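Long-range contacts in glutamine aminotransferase class-II domain protein (Ruegeria pomeroyi, PDB 3MDN), which is probably a glutamine amidotransferase of class II, of the Ntn type, expected to release ammonia from glutamine: residues D[196-201]-D[244-249]; D[210-215]-D[236-241]. One frame throughout, in Å; residues are numbered along the deposited sequence.

Interaction 1 of 2, residues D[196-201]-D[244-249]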
# COMPACT_ATOMS: atom_id res chain seq x y z
N THR D 196 -1.17 -32.78 -2.90
CA THR D 196 -1.17 -33.04 -4.34
C THR D 196 -1.31 -31.70 -5.04
O THR D 196 -1.99 -30.83 -4.53
CB THR D 196 -2.36 -33.95 -4.75
OG1 THR D 196 -2.26 -35.19 -4.05
CG2 THR D 196 -2.37 -34.23 -6.24
N LEU D 197 -0.69 -31.54 -6.21
CA LEU D 197 -0.83 -30.31 -6.96
C LEU D 197 -1.64 -30.65 -8.22
O LEU D 197 -1.36 -31.67 -8.87
CB LEU D 197 0.55 -29.76 -7.35
CG LEU D 197 0.54 -28.63 -8.40
CD1 LEU D 197 -0.20 -27.42 -7.81
CD2 LEU D 197 1.97 -28.22 -8.85
N TYR D 198 -2.62 -29.82 -8.56
CA TYR D 198 -3.50 -30.08 -9.70
C TYR D 198 -3.40 -28.93 -10.67
O TYR D 198 -3.11 -27.79 -10.28
CB TYR D 198 -4.97 -30.15 -9.26
CG TYR D 198 -5.28 -31.28 -8.31
CD1 TYR D 198 -5.36 -31.05 -6.94
CD2 TYR D 198 -5.43 -32.59 -8.79
CE1 TYR D 198 -5.64 -32.09 -6.06
CE2 TYR D 198 -5.72 -33.64 -7.90
CZ TYR D 198 -5.83 -33.37 -6.54
OH TYR D 198 -6.07 -34.39 -5.65
N ALA D 199 -3.70 -29.20 -11.93
CA ALA D 199 -3.89 -28.12 -12.86
C ALA D 199 -4.84 -28.59 -13.94
O ALA D 199 -4.83 -29.75 -14.30
CB ALA D 199 -2.55 -27.68 -13.47
N ALA D 200 -5.66 -27.70 -14.44
CA ALA D 200 -6.62 -28.07 -15.48
C ALA D 200 -6.62 -26.98 -16.53
O ALA D 200 -6.26 -25.85 -16.25
CB ALA D 200 -8.02 -28.27 -14.89
N ARG D 201 -6.97 -27.35 -17.75
CA ARG D 201 -7.06 -26.42 -18.86
C ARG D 201 -8.28 -26.79 -19.67
O ARG D 201 -8.46 -27.97 -20.03
CB ARG D 201 -5.80 -26.46 -19.74
CG ARG D 201 -5.79 -25.50 -20.91
CD ARG D 201 -4.52 -25.69 -21.76
NE ARG D 201 -4.38 -24.72 -22.84
CZ ARG D 201 -3.53 -24.85 -23.85
NH1 ARG D 201 -2.75 -25.93 -23.93
NH2 ARG D 201 -3.46 -23.91 -24.79
N MSE D 244 -6.58 -32.64 -17.38
CA MSE D 244 -6.24 -32.31 -15.99
C MSE D 244 -4.97 -33.05 -15.57
O MSE D 244 -4.83 -34.26 -15.80
CB MSE D 244 -7.39 -32.64 -15.02
CG MSE D 244 -7.01 -32.46 -13.53
SE MSE D 244 -8.56 -32.45 -12.28
CE MSE D 244 -9.47 -31.00 -13.12
N LEU D 245 -4.07 -32.32 -14.94
CA LEU D 245 -2.80 -32.85 -14.54
C LEU D 245 -2.84 -33.04 -13.03
O LEU D 245 -3.36 -32.19 -12.31
CB LEU D 245 -1.72 -31.82 -14.88
CG LEU D 245 -0.28 -32.10 -14.46
CD1 LEU D 245 0.29 -33.27 -15.30
CD2 LEU D 245 0.58 -30.82 -14.60
N THR D 246 -2.26 -34.13 -12.55
CA THR D 246 -2.22 -34.41 -11.12
C THR D 246 -0.78 -34.76 -10.80
O THR D 246 -0.21 -35.67 -11.42
CB THR D 246 -3.14 -35.61 -10.76
OG1 THR D 246 -4.53 -35.26 -10.98
CG2 THR D 246 -2.92 -36.08 -9.30
N ILE D 247 -0.18 -34.03 -9.85
CA ILE D 247 1.15 -34.31 -9.36
C ILE D 247 1.12 -34.58 -7.86
O ILE D 247 0.77 -33.69 -7.05
CB ILE D 247 2.13 -33.17 -9.68
CG1 ILE D 247 2.24 -33.00 -11.22
CG2 ILE D 247 3.53 -33.54 -9.11
CD1 ILE D 247 2.63 -31.60 -11.64
N GLY D 248 1.45 -35.81 -7.50
CA GLY D 248 1.37 -36.21 -6.10
C GLY D 248 2.33 -37.34 -5.78
O GLY D 248 3.39 -37.45 -6.38
N ALA D 249 1.93 -38.19 -4.85
CA ALA D 249 2.83 -39.21 -4.31
C ALA D 249 3.25 -40.24 -5.35
O ALA D 249 4.25 -40.93 -5.16
CB ALA D 249 2.21 -39.88 -3.11
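The edge of the Tyr198 ring is met by Thr246, whose OG1 lies near the ring plane 3.6 Å from CD2, while Thr246 CG2 is close to the neighbouring CE2. Over one face, offset toward the rim, sits CG2 of Thr196, and the ring also meets that of Phe191 with the two planes only about 20° apart. Tyr198 sets its CG opposite the carbonyl carbon (chi1 -63°), which lays the ring alongside Thr246, both side chains pointing the same way. The two threonines touch as well, CG2 to CG2 at 3.6 Å, a good use of a branched residue with one polar and one methyl arm. With an alanine in place of this tyrosine, the methyl of Thr196 and the hydroxyl of Thr246 are likely to lose the ring they pack against. Farther along, Met244, present as selenomethionine, bends at chi3 (-57°) and brings CE to 3.6 Å from Ala200 CB; both touch Leu165 of helix 161-179, where the small alanine suits close packing. The opposite face of the sheet carries Leu197, Ala199, Leu245 and Ile247, and its larger members press on strands 221-225 and 6-10 of the second sheet, as in the four-layer αββα sandwich of Ntn enzymes. Two antiparallel hydrogen-bonded pairs join the strands: Leu197 N to Ile247 O at 2.7 Å is nearly straight, and Ala199 N reaches Leu245 O at 3.0 Å. Buried amides and carbonyls thus satisfy one another, with an apolar face toward the second sheet and a mixed one behind.

Interaction 2 of 2, residues D[210-215]-D[236-241]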
# COMPACT_ATOMS: atom_id res chain seq x y z
N SER D 210 -2.61 -21.05 -21.68
CA SER D 210 -1.74 -22.18 -21.90
C SER D 210 -1.26 -22.77 -20.57
O SER D 210 -1.32 -22.11 -19.52
CB SER D 210 -0.59 -21.79 -22.84
OG SER D 210 0.17 -20.73 -22.32
N VAL D 211 -0.86 -24.03 -20.59
CA VAL D 211 -0.31 -24.66 -19.39
C VAL D 211 0.82 -25.57 -19.83
O VAL D 211 0.67 -26.32 -20.78
CB VAL D 211 -1.35 -25.51 -18.65
CG1 VAL D 211 -0.68 -26.27 -17.50
CG2 VAL D 211 -2.51 -24.63 -18.11
N TYR D 212 1.97 -25.48 -19.14
CA TYR D 212 3.13 -26.33 -19.47
C TYR D 212 3.65 -26.88 -18.15
O TYR D 212 3.48 -26.25 -17.13
CB TYR D 212 4.24 -25.51 -20.12
CG TYR D 212 3.86 -24.87 -21.44
CD1 TYR D 212 3.31 -23.61 -21.48
CD2 TYR D 212 4.03 -25.55 -22.66
CE1 TYR D 212 2.97 -22.99 -22.68
CE2 TYR D 212 3.66 -24.94 -23.87
CZ TYR D 212 3.13 -23.64 -23.85
OH TYR D 212 2.73 -22.98 -24.99
N TYR D 213 4.34 -28.01 -18.18
CA TYR D 213 4.92 -28.57 -16.96
C TYR D 213 6.19 -29.30 -17.30
O TYR D 213 6.37 -29.74 -18.44
CB TYR D 213 3.94 -29.46 -16.17
CG TYR D 213 3.44 -30.70 -16.89
CD1 TYR D 213 3.98 -31.95 -16.62
CD2 TYR D 213 2.40 -30.61 -17.84
CE1 TYR D 213 3.53 -33.06 -17.25
CE2 TYR D 213 1.93 -31.73 -18.44
CZ TYR D 213 2.50 -32.95 -18.16
OH TYR D 213 2.05 -34.08 -18.78
N ARG D 214 7.11 -29.39 -16.33
CA ARG D 214 8.37 -30.10 -16.60
C ARG D 214 8.98 -30.50 -15.25
O ARG D 214 8.84 -29.77 -14.27
CB ARG D 214 9.34 -29.19 -17.38
CG ARG D 214 10.76 -29.76 -17.55
CD ARG D 214 11.72 -28.77 -18.23
NE ARG D 214 11.92 -27.53 -17.48
CZ ARG D 214 13.05 -27.24 -16.82
NH1 ARG D 214 14.04 -28.11 -16.84
NH2 ARG D 214 13.18 -26.09 -16.15
N TYR D 215 9.62 -31.67 -15.19
CA TYR D 215 10.31 -32.05 -13.97
C TYR D 215 11.69 -31.40 -14.01
O TYR D 215 12.41 -31.59 -14.97
CB TYR D 215 10.45 -33.58 -13.84
CG TYR D 215 11.16 -33.96 -12.55
CD1 TYR D 215 12.52 -34.23 -12.52
CD2 TYR D 215 10.48 -33.93 -11.32
CE1 TYR D 215 13.17 -34.54 -11.31
CE2 TYR D 215 11.10 -34.27 -10.16
CZ TYR D 215 12.44 -34.55 -10.15
OH TYR D 215 13.01 -34.85 -8.94
N TRP D 236 9.48 -28.28 -22.14
CA TRP D 236 8.26 -28.24 -21.36
C TRP D 236 7.21 -29.10 -22.04
O TRP D 236 7.14 -29.15 -23.25
CB TRP D 236 7.77 -26.79 -21.23
CG TRP D 236 8.64 -25.98 -20.34
CD1 TRP D 236 9.80 -25.36 -20.68
CD2 TRP D 236 8.42 -25.70 -18.94
NE1 TRP D 236 10.33 -24.71 -19.57
CE2 TRP D 236 9.49 -24.90 -18.50
CE3 TRP D 236 7.42 -26.06 -18.02
CZ2 TRP D 236 9.60 -24.45 -17.19
CZ3 TRP D 236 7.52 -25.62 -16.73
CH2 TRP D 236 8.60 -24.82 -16.32
N THR D 237 6.37 -29.75 -21.25
CA THR D 237 5.31 -30.57 -21.82
C THR D 237 4.04 -29.73 -21.80
O THR D 237 3.63 -29.28 -20.75
CB THR D 237 5.06 -31.83 -20.94
OG1 THR D 237 6.28 -32.58 -20.78
CG2 THR D 237 3.98 -32.73 -21.60
N GLU D 238 3.41 -29.53 -22.95
CA GLU D 238 2.16 -28.78 -22.98
C GLU D 238 0.99 -29.61 -22.40
O GLU D 238 0.78 -30.74 -22.81
CB GLU D 238 1.83 -28.34 -24.43
CG GLU D 238 0.56 -27.44 -24.48
CD GLU D 238 0.27 -26.83 -25.85
OE1 GLU D 238 1.21 -26.63 -26.64
OE2 GLU D 238 -0.91 -26.54 -26.16
N LEU D 239 0.21 -29.04 -21.48
CA LEU D 239 -1.01 -29.72 -21.07
C LEU D 239 -2.08 -29.28 -22.07
O LEU D 239 -2.43 -28.11 -22.13
CB LEU D 239 -1.40 -29.36 -19.61
CG LEU D 239 -2.71 -29.91 -19.02
CD1 LEU D 239 -2.66 -31.42 -18.82
CD2 LEU D 239 -3.04 -29.22 -17.68
N ARG D 240 -2.57 -30.21 -22.88
CA ARG D 240 -3.58 -29.86 -23.89
C ARG D 240 -4.92 -29.42 -23.27
O ARG D 240 -5.25 -29.82 -22.14
CB ARG D 240 -3.77 -31.04 -24.86
CG ARG D 240 -2.48 -31.33 -25.64
CD ARG D 240 -2.63 -32.44 -26.71
NE ARG D 240 -3.45 -33.58 -26.28
CZ ARG D 240 -3.11 -34.47 -25.33
NH1 ARG D 240 -1.94 -34.37 -24.70
NH2 ARG D 240 -3.95 -35.45 -25.02
N PRO D 241 -5.68 -28.58 -24.00
CA PRO D 241 -7.03 -28.21 -23.55
C PRO D 241 -7.87 -29.48 -23.35
O PRO D 241 -7.67 -30.44 -24.06
CB PRO D 241 -7.61 -27.40 -24.73
CG PRO D 241 -6.49 -27.15 -25.65
CD PRO D 241 -5.41 -28.15 -25.38
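Trp236 lays its indole against Arg214: CB of the arginine stands over the six-membered ring, 4.0 Å from its centroid, in a CH-pi contact. Arg214 bends at chi3, so that NE comes back over the same face near the rim, 3.7 Å from Trp236 CE2, while the guanidinium, its plane 68° from that of the indole, presents an edge instead of stacking flat. Arginine suits the place because its CB can lie on the ring while NE reaches back over the same face. Trp236 CE3 also rests 3.9 Å from Tyr212 CB, and NE1 is satisfied by the carbonyl of Glu230. Next comes Thr237, which forms the antiparallel hydrogen-bonded pair with Tyr213; Thr237 N to Tyr213 O is the straighter bond, at 2.8 Å. Its CB lies over the Tyr213 ring, 13° off the ring normal. That ring is brought there by a chi1 of 62°, which holds CG between the backbone N and the carbonyl carbon, and its hydroxyl bonds Glu254. The short strand 237-238 is an edge strand, within this chain, of a seven-stranded antiparallel sheet, pairing with strand 212-216, which in turn pairs with 221-225; this sheet is consistent with one of the two central layers of the αββα sandwich of Ntn enzymes. Glu238 stretches away from the backbone across Tyr212, its CB 3.9 Å from CE2, and sends its carboxylate to Arg201. Leu239 turns inward: its amide donates to Val211 O at 2.8 Å. Its side chain lies beside Val211, CD2 3.8 Å from CG1, and its CB approaches the edge of the Tyr213 ring; Leu239 and Tyr213 both touch Leu245.

How the interactions relate
Interaction 2 is nested along the chain inside the loop closed by interaction 1, and their centres are about 11 Å apart. Strand 197-203 leads into 212-216, and 237-238 leads into 243-248, so the chain crosses from one sheet to the other and back. Arg201 bridges the contacts: its NH1 forms a salt bridge with Glu238 OE2 at 3.0 Å and a probable hydrogen bond to Leu239 O at 2.8 Å. Between the layers, Leu245 CD1 packs 3.6 Å from Tyr213 CZ. Strand 6-10, which touches Leu197 and Ile247, belongs to the sheet of interaction 2; in class II amidotransferases the nucleophile is an N-terminal cysteine, so this strand probably lies next to the active site.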